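Local coordinates for protein nucleoporin NUP159 (Saccharomyces cerevisiae, PDB 1XIP) that forms part of the nuclear pore complex and, through this N-terminal beta-propeller domain, tethers the helicase Dbp5 to the pore for mRNA export, at residues V140-V145 / T166-T171; N146-L151 / Q160-V165. One frame throughout, in Å; residues are numbered along the deposited sequence.

Contact 1. Residues V140-V145 / T166-T171; sequences VILNSV and TSFDVT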
loop_
_atom_site.group_PDB
_atom_site.type_symbol
_atom_site.label_atom_id
_atom_site.label_comp_id
_atom_site.label_asym_id
_atom_site.label_seq_id
_atom_site.Cartn_x
_atom_site.Cartn_y
_atom_site.Cartn_z
ATOM N N VAL A 140 -3.266 -10.922 -8.236
ATOM C CA VAL A 140 -2.056 -10.670 -8.993
ATOM C C VAL A 140 -0.858 -10.764 -8.067
ATOM O O VAL A 140 -0.828 -10.127 -7.029
ATOM C CB VAL A 140 -2.078 -9.325 -9.717
ATOM C CG1 VAL A 140 -0.840 -9.202 -10.611
ATOM C CG2 VAL A 140 -3.340 -9.184 -10.553
ATOM N N ILE A 141 0.128 -11.564 -8.458
ATOM C CA ILE A 141 1.189 -11.974 -7.555
ATOM C C ILE A 141 2.565 -11.664 -8.131
ATOM O O ILE A 141 2.884 -12.055 -9.263
ATOM C CB ILE A 141 1.050 -13.497 -7.243
ATOM C CG1 ILE A 141 -0.185 -13.748 -6.376
ATOM C CG2 ILE A 141 2.293 -14.025 -6.543
ATOM C CD1 ILE A 141 -0.679 -15.164 -6.376
ATOM N N LEU A 142 3.378 -10.955 -7.355
ATOM C CA LEU A 142 4.761 -10.747 -7.732
ATOM C C LEU A 142 5.725 -11.607 -6.926
ATOM O O LEU A 142 5.801 -11.518 -5.703
ATOM C CB LEU A 142 5.155 -9.281 -7.675
ATOM C CG LEU A 142 6.633 -9.002 -7.992
ATOM C CD1 LEU A 142 7.005 -9.383 -9.436
ATOM C CD2 LEU A 142 6.935 -7.559 -7.729
ATOM N N ASN A 143 6.472 -12.414 -7.672
ATOM C CA ASN A 143 7.398 -13.420 -7.191
ATOM C C ASN A 143 8.734 -12.889 -6.670
ATOM O O ASN A 143 9.171 -11.783 -7.033
ATOM C CB ASN A 143 7.735 -14.288 -8.388
ATOM C CG ASN A 143 7.778 -15.707 -8.062
ATOM O OD1 ASN A 143 8.456 -16.108 -7.131
ATOM N ND2 ASN A 143 7.061 -16.513 -8.831
ATOM N N SER A 144 9.415 -13.713 -5.874
ATOM C CA SER A 144 10.767 -13.411 -5.391
ATOM C C SER A 144 11.813 -13.573 -6.487
ATOM O O SER A 144 12.987 -13.236 -6.299
ATOM C CB SER A 144 11.126 -14.300 -4.202
ATOM O OG SER A 144 11.573 -15.571 -4.642
ATOM N N VAL A 145 11.373 -14.089 -7.628
ATOM C CA VAL A 145 12.246 -14.328 -8.779
ATOM C C VAL A 145 11.845 -13.371 -9.910
ATOM O O VAL A 145 12.260 -13.526 -11.068
ATOM C CB VAL A 145 12.207 -15.841 -9.205
ATOM C CG1 VAL A 145 11.055 -16.135 -10.146
ATOM C CG2 VAL A 145 13.545 -16.290 -9.789
ATOM N N THR A 166 9.771 -5.482 -10.841
ATOM C CA THR A 166 10.187 -5.226 -9.460
ATOM C C THR A 166 9.077 -4.581 -8.640
ATOM O O THR A 166 9.072 -4.667 -7.419
ATOM C CB THR A 166 11.484 -4.388 -9.374
ATOM O OG1 THR A 166 11.314 -3.162 -10.077
ATOM C CG2 THR A 166 12.622 -5.072 -10.127
ATOM N N SER A 167 8.149 -3.936 -9.335
ATOM C CA SER A 167 6.945 -3.409 -8.737
ATOM C C SER A 167 5.810 -3.414 -9.745
ATOM O O SER A 167 6.011 -3.193 -10.927
ATOM C CB SER A 167 7.169 -1.978 -8.219
ATOM O OG SER A 167 6.112 -1.594 -7.342
ATOM N N PHE A 168 4.607 -3.648 -9.264
ATOM C CA PHE A 168 3.433 -3.551 -10.110
ATOM C C PHE A 168 2.303 -2.850 -9.355
ATOM O O PHE A 168 2.342 -2.727 -8.139
ATOM C CB PHE A 168 3.002 -4.940 -10.591
ATOM C CG PHE A 168 2.214 -5.726 -9.561
ATOM C CD1 PHE A 168 0.817 -5.718 -9.576
ATOM C CD2 PHE A 168 2.870 -6.485 -8.591
ATOM C CE1 PHE A 168 0.083 -6.449 -8.634
ATOM C CE2 PHE A 168 2.152 -7.224 -7.650
ATOM C CZ PHE A 168 0.755 -7.203 -7.667
ATOM N N ASP A 169 1.303 -2.388 -10.089
ATOM C CA ASP A 169 0.077 -1.873 -9.488
ATOM C C ASP A 169 -1.091 -2.219 -10.409
ATOM O O ASP A 169 -0.910 -2.293 -11.612
ATOM C CB ASP A 169 0.185 -0.355 -9.277
ATOM C CG ASP A 169 -0.868 0.186 -8.323
ATOM O OD1 ASP A 169 -1.574 -0.623 -7.646
ATOM O OD2 ASP A 169 -1.064 1.418 -8.179
ATOM N N VAL A 170 -2.273 -2.464 -9.841
ATOM C CA VAL A 170 -3.490 -2.655 -10.635
ATOM C C VAL A 170 -4.637 -1.827 -10.140
ATOM O O VAL A 170 -4.748 -1.535 -8.932
ATOM C CB VAL A 170 -4.032 -4.098 -10.613
ATOM C CG1 VAL A 170 -3.756 -4.799 -11.923
ATOM C CG2 VAL A 170 -3.546 -4.875 -9.425
ATOM N N THR A 171 -5.504 -1.464 -11.084
ATOM C CA THR A 171 -6.844 -1.000 -10.779
ATOM C C THR A 171 -7.818 -1.953 -11.456
ATOM O O THR A 171 -7.414 -2.961 -12.028
ATOM C CB THR A 171 -7.066 0.424 -11.310
ATOM O OG1 THR A 171 -6.889 0.439 -12.743
ATOM C CG2 THR A 171 -6.004 1.384 -10.771
#
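The Phe168 ring is the flat group of this contact: its far end reaches between Val140 and Leu142, and Leu148 CD1 covers one face of it. Val140 lies on the CE1 side, with its CG1 3.5 Å from Phe168 CE1. Leu142 lies on the CE2 side, where its CB is 3.6 Å from Phe168 CE2. Both the Val140 carbonyl oxygen and Leu142 CB approach the ring obliquely. The carbonyl oxygen is the closer of the two, with Val140 O 3.4 Å from Phe168 CZ. Phe168 CG sits between its own backbone N and carbonyl carbon (chi1 80°), and this stands the ring up toward strand 138-143. Leu142 extends its CG opposite its backbone N (chi1 177°), which carries one methyl past the ring to the other segment: Leu142 CD2 is 3.6 Å from Thr166 O. Val170 adds a looser apolar touch, its CG2 lying 4.5 Å from Val140 CG2. No hydrogen bond crosses between the segments. Their strand axes are 8.4 Å apart and run nearly antiparallel, at 176°. Polar groups find partners in other strands. Phe168 O accepts from Gln131 NE2, and Ser167 OG is hydrogen-bonded to Val219 N. The two strands belong to different four-stranded antiparallel sheets. This is the packing between adjacent blades of a beta-propeller, made by apolar side chains and not by strand pairing.

Contact 2. Residues N146-L151 / Q160-V165; sequences NDLSAL and QLAQNV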
loop_
_atom_site.group_PDB
_atom_site.type_symbol
_atom_site.label_atom_id
_atom_site.label_comp_id
_atom_site.label_asym_id
_atom_site.label_seq_id
_atom_site.Cartn_x
_atom_site.Cartn_y
_atom_site.Cartn_z
ATOM N N ASN A 146 11.028 -12.380 -9.538
ATOM C CA ASN A 146 10.541 -11.329 -10.437
ATOM C C ASN A 146 9.601 -11.823 -11.532
ATOM O O ASN A 146 9.722 -11.412 -12.700
ATOM C CB ASN A 146 11.708 -10.521 -11.025
ATOM C CG ASN A 146 12.545 -9.849 -9.957
ATOM O OD1 ASN A 146 13.739 -10.121 -9.835
ATOM N ND2 ASN A 146 11.924 -8.973 -9.169
ATOM N N ASP A 147 8.672 -12.707 -11.154
ATOM C CA ASP A 147 7.676 -13.264 -12.074
ATOM C C ASP A 147 6.287 -12.761 -11.701
ATOM O O ASP A 147 5.780 -13.081 -10.623
ATOM C CB ASP A 147 7.674 -14.797 -11.990
ATOM C CG ASP A 147 8.744 -15.458 -12.863
ATOM O OD1 ASP A 147 9.393 -14.765 -13.681
ATOM O OD2 ASP A 147 8.996 -16.689 -12.795
ATOM N N LEU A 148 5.666 -11.980 -12.581
ATOM C CA LEU A 148 4.297 -11.512 -12.344
ATOM C C LEU A 148 3.277 -12.524 -12.846
ATOM O O LEU A 148 3.247 -12.833 -14.044
ATOM C CB LEU A 148 4.058 -10.157 -13.003
ATOM C CG LEU A 148 2.824 -9.413 -12.504
ATOM C CD1 LEU A 148 2.984 -9.076 -11.046
ATOM C CD2 LEU A 148 2.600 -8.161 -13.314
ATOM N N SER A 149 2.441 -13.031 -11.935
ATOM C CA SER A 149 1.478 -14.092 -12.259
ATOM C C SER A 149 0.059 -13.773 -11.808
ATOM O O SER A 149 -0.157 -12.881 -10.991
ATOM C CB SER A 149 1.920 -15.409 -11.645
ATOM O OG SER A 149 2.393 -15.187 -10.338
ATOM N N ALA A 150 -0.901 -14.516 -12.347
ATOM C CA ALA A 150 -2.317 -14.295 -12.061
ATOM C C ALA A 150 -3.004 -15.565 -11.568
ATOM O O ALA A 150 -2.925 -16.611 -12.214
ATOM C CB ALA A 150 -3.032 -13.757 -13.290
ATOM N N LEU A 151 -3.657 -15.459 -10.409
ATOM C CA LEU A 151 -4.427 -16.548 -9.829
ATOM C C LEU A 151 -5.912 -16.255 -9.955
ATOM O O LEU A 151 -6.393 -15.264 -9.410
ATOM C CB LEU A 151 -4.078 -16.713 -8.356
ATOM C CG LEU A 151 -3.946 -18.113 -7.741
ATOM C CD1 LEU A 151 -4.584 -18.154 -6.363
ATOM C CD2 LEU A 151 -4.486 -19.228 -8.637
ATOM N N GLN A 160 0.734 -16.703 -16.440
ATOM C CA GLN A 160 1.965 -15.928 -16.283
ATOM C C GLN A 160 1.852 -14.614 -17.044
ATOM O O GLN A 160 1.670 -14.615 -18.259
ATOM C CB GLN A 160 3.173 -16.728 -16.772
ATOM C CG GLN A 160 4.364 -16.723 -15.827
ATOM C CD GLN A 160 4.043 -17.330 -14.463
ATOM O OE1 GLN A 160 3.130 -18.161 -14.337
ATOM N NE2 GLN A 160 4.786 -16.912 -13.439
ATOM N N LEU A 161 1.955 -13.494 -16.337
ATOM C CA LEU A 161 1.689 -12.199 -16.948
ATOM C C LEU A 161 2.926 -11.526 -17.506
ATOM O O LEU A 161 2.941 -11.126 -18.670
ATOM C CB LEU A 161 0.988 -11.263 -15.972
ATOM C CG LEU A 161 -0.381 -11.699 -15.461
ATOM C CD1 LEU A 161 -0.729 -10.889 -14.243
ATOM C CD2 LEU A 161 -1.454 -11.571 -16.557
ATOM N N ALA A 162 3.962 -11.392 -16.682
ATOM C CA ALA A 162 5.171 -10.700 -17.106
ATOM C C ALA A 162 6.391 -11.215 -16.377
ATOM O O ALA A 162 6.280 -12.065 -15.493
ATOM C CB ALA A 162 5.028 -9.199 -16.913
ATOM N N GLN A 163 7.557 -10.703 -16.769
ATOM C CA GLN A 163 8.825 -11.070 -16.151
ATOM C C GLN A 163 9.678 -9.849 -15.870
ATOM O O GLN A 163 9.446 -8.773 -16.445
ATOM C CB GLN A 163 9.609 -11.997 -17.063
ATOM C CG GLN A 163 9.418 -13.459 -16.777
ATOM C CD GLN A 163 9.165 -14.239 -18.036
ATOM O OE1 GLN A 163 8.026 -14.632 -18.307
ATOM N NE2 GLN A 163 10.211 -14.450 -18.826
ATOM N N ASN A 164 10.672 -10.033 -14.996
ATOM C CA ASN A 164 11.644 -8.992 -14.661
ATOM C C ASN A 164 11.031 -7.764 -14.005
ATOM O O ASN A 164 11.593 -6.671 -14.078
ATOM C CB ASN A 164 12.431 -8.579 -15.906
ATOM C CG ASN A 164 13.317 -9.684 -16.421
ATOM O OD1 ASN A 164 14.028 -10.331 -15.649
ATOM N ND2 ASN A 164 13.289 -9.904 -17.733
ATOM N N VAL A 165 9.882 -7.969 -13.364
ATOM C CA VAL A 165 9.115 -6.924 -12.711
ATOM C C VAL A 165 9.680 -6.732 -11.308
ATOM O O VAL A 165 10.026 -7.716 -10.655
ATOM C CB VAL A 165 7.612 -7.358 -12.593
ATOM C CG1 VAL A 165 6.713 -6.224 -12.022
ATOM C CG2 VAL A 165 7.086 -7.862 -13.926
#
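A beta hairpin with a classic bulge joins these segments, the last two strands of one propeller blade. Leu161 and Ala162 both face Leu148. Leu148 O therefore takes two N-H groups, from Leu161 N at 2.7 Å and from Ala162 N at 3.1 Å. Leu148 N returns a bond to Ala162 O at 3.0 Å, from above the plane of that carbonyl. Beside the bulge, Leu161 CD1 packs on Ala150 CB at 3.8 Å. At the other end of the pairing, Asn146 ND2 donates to Val165 O at 2.7 Å. The bond is bent, at 131°, and the oxygen is tilted from the amide plane. Asn164 N adds a weak bond to Asn146 O.

Asp147, Ser149, Gln160 and Gln163 share one face. Asp147 and Gln163 run side by side, with Asp147 OD1 3.4 Å from Gln163 CG. Gln160 bends at chi2 (61°), bringing its NE2 to 3.7 Å from Ser149 CB.

Leu148 and Ala162 lie on the opposite face, where Leu148 CB also meets Val165 CG2 at 3.9 Å. Strand 158-165 is one of the two edge strands of its four-stranded sheet. Leu148 reaches Val140 and Leu142 on strand 138-143, and both Leu148 and Val165 touch Val177 on strand 174-179 of the next blade.

How the contacts relate
The centres of the two contacts are about 7 Å apart, on the same side of the domain centre. Contact 2 falls within the stretch of chain that contact 1 spans: the order is 140-145, 146-151, 160-165, 166-171. Strands 138-143 and 147-152 are sheet neighbours, and Ile141 N probably bonds to Ser149 O. After strand 158-165 the chain turns a corner at Thr166 and starts the next blade with strand 167-170. Contact 2 thus lies within one blade, while contact 1 packs that blade against its successor. Leu148 links them, its CD1 lying 3.6 Å from Phe168 CD2. Together they build part of the Dbp5-interacting propeller.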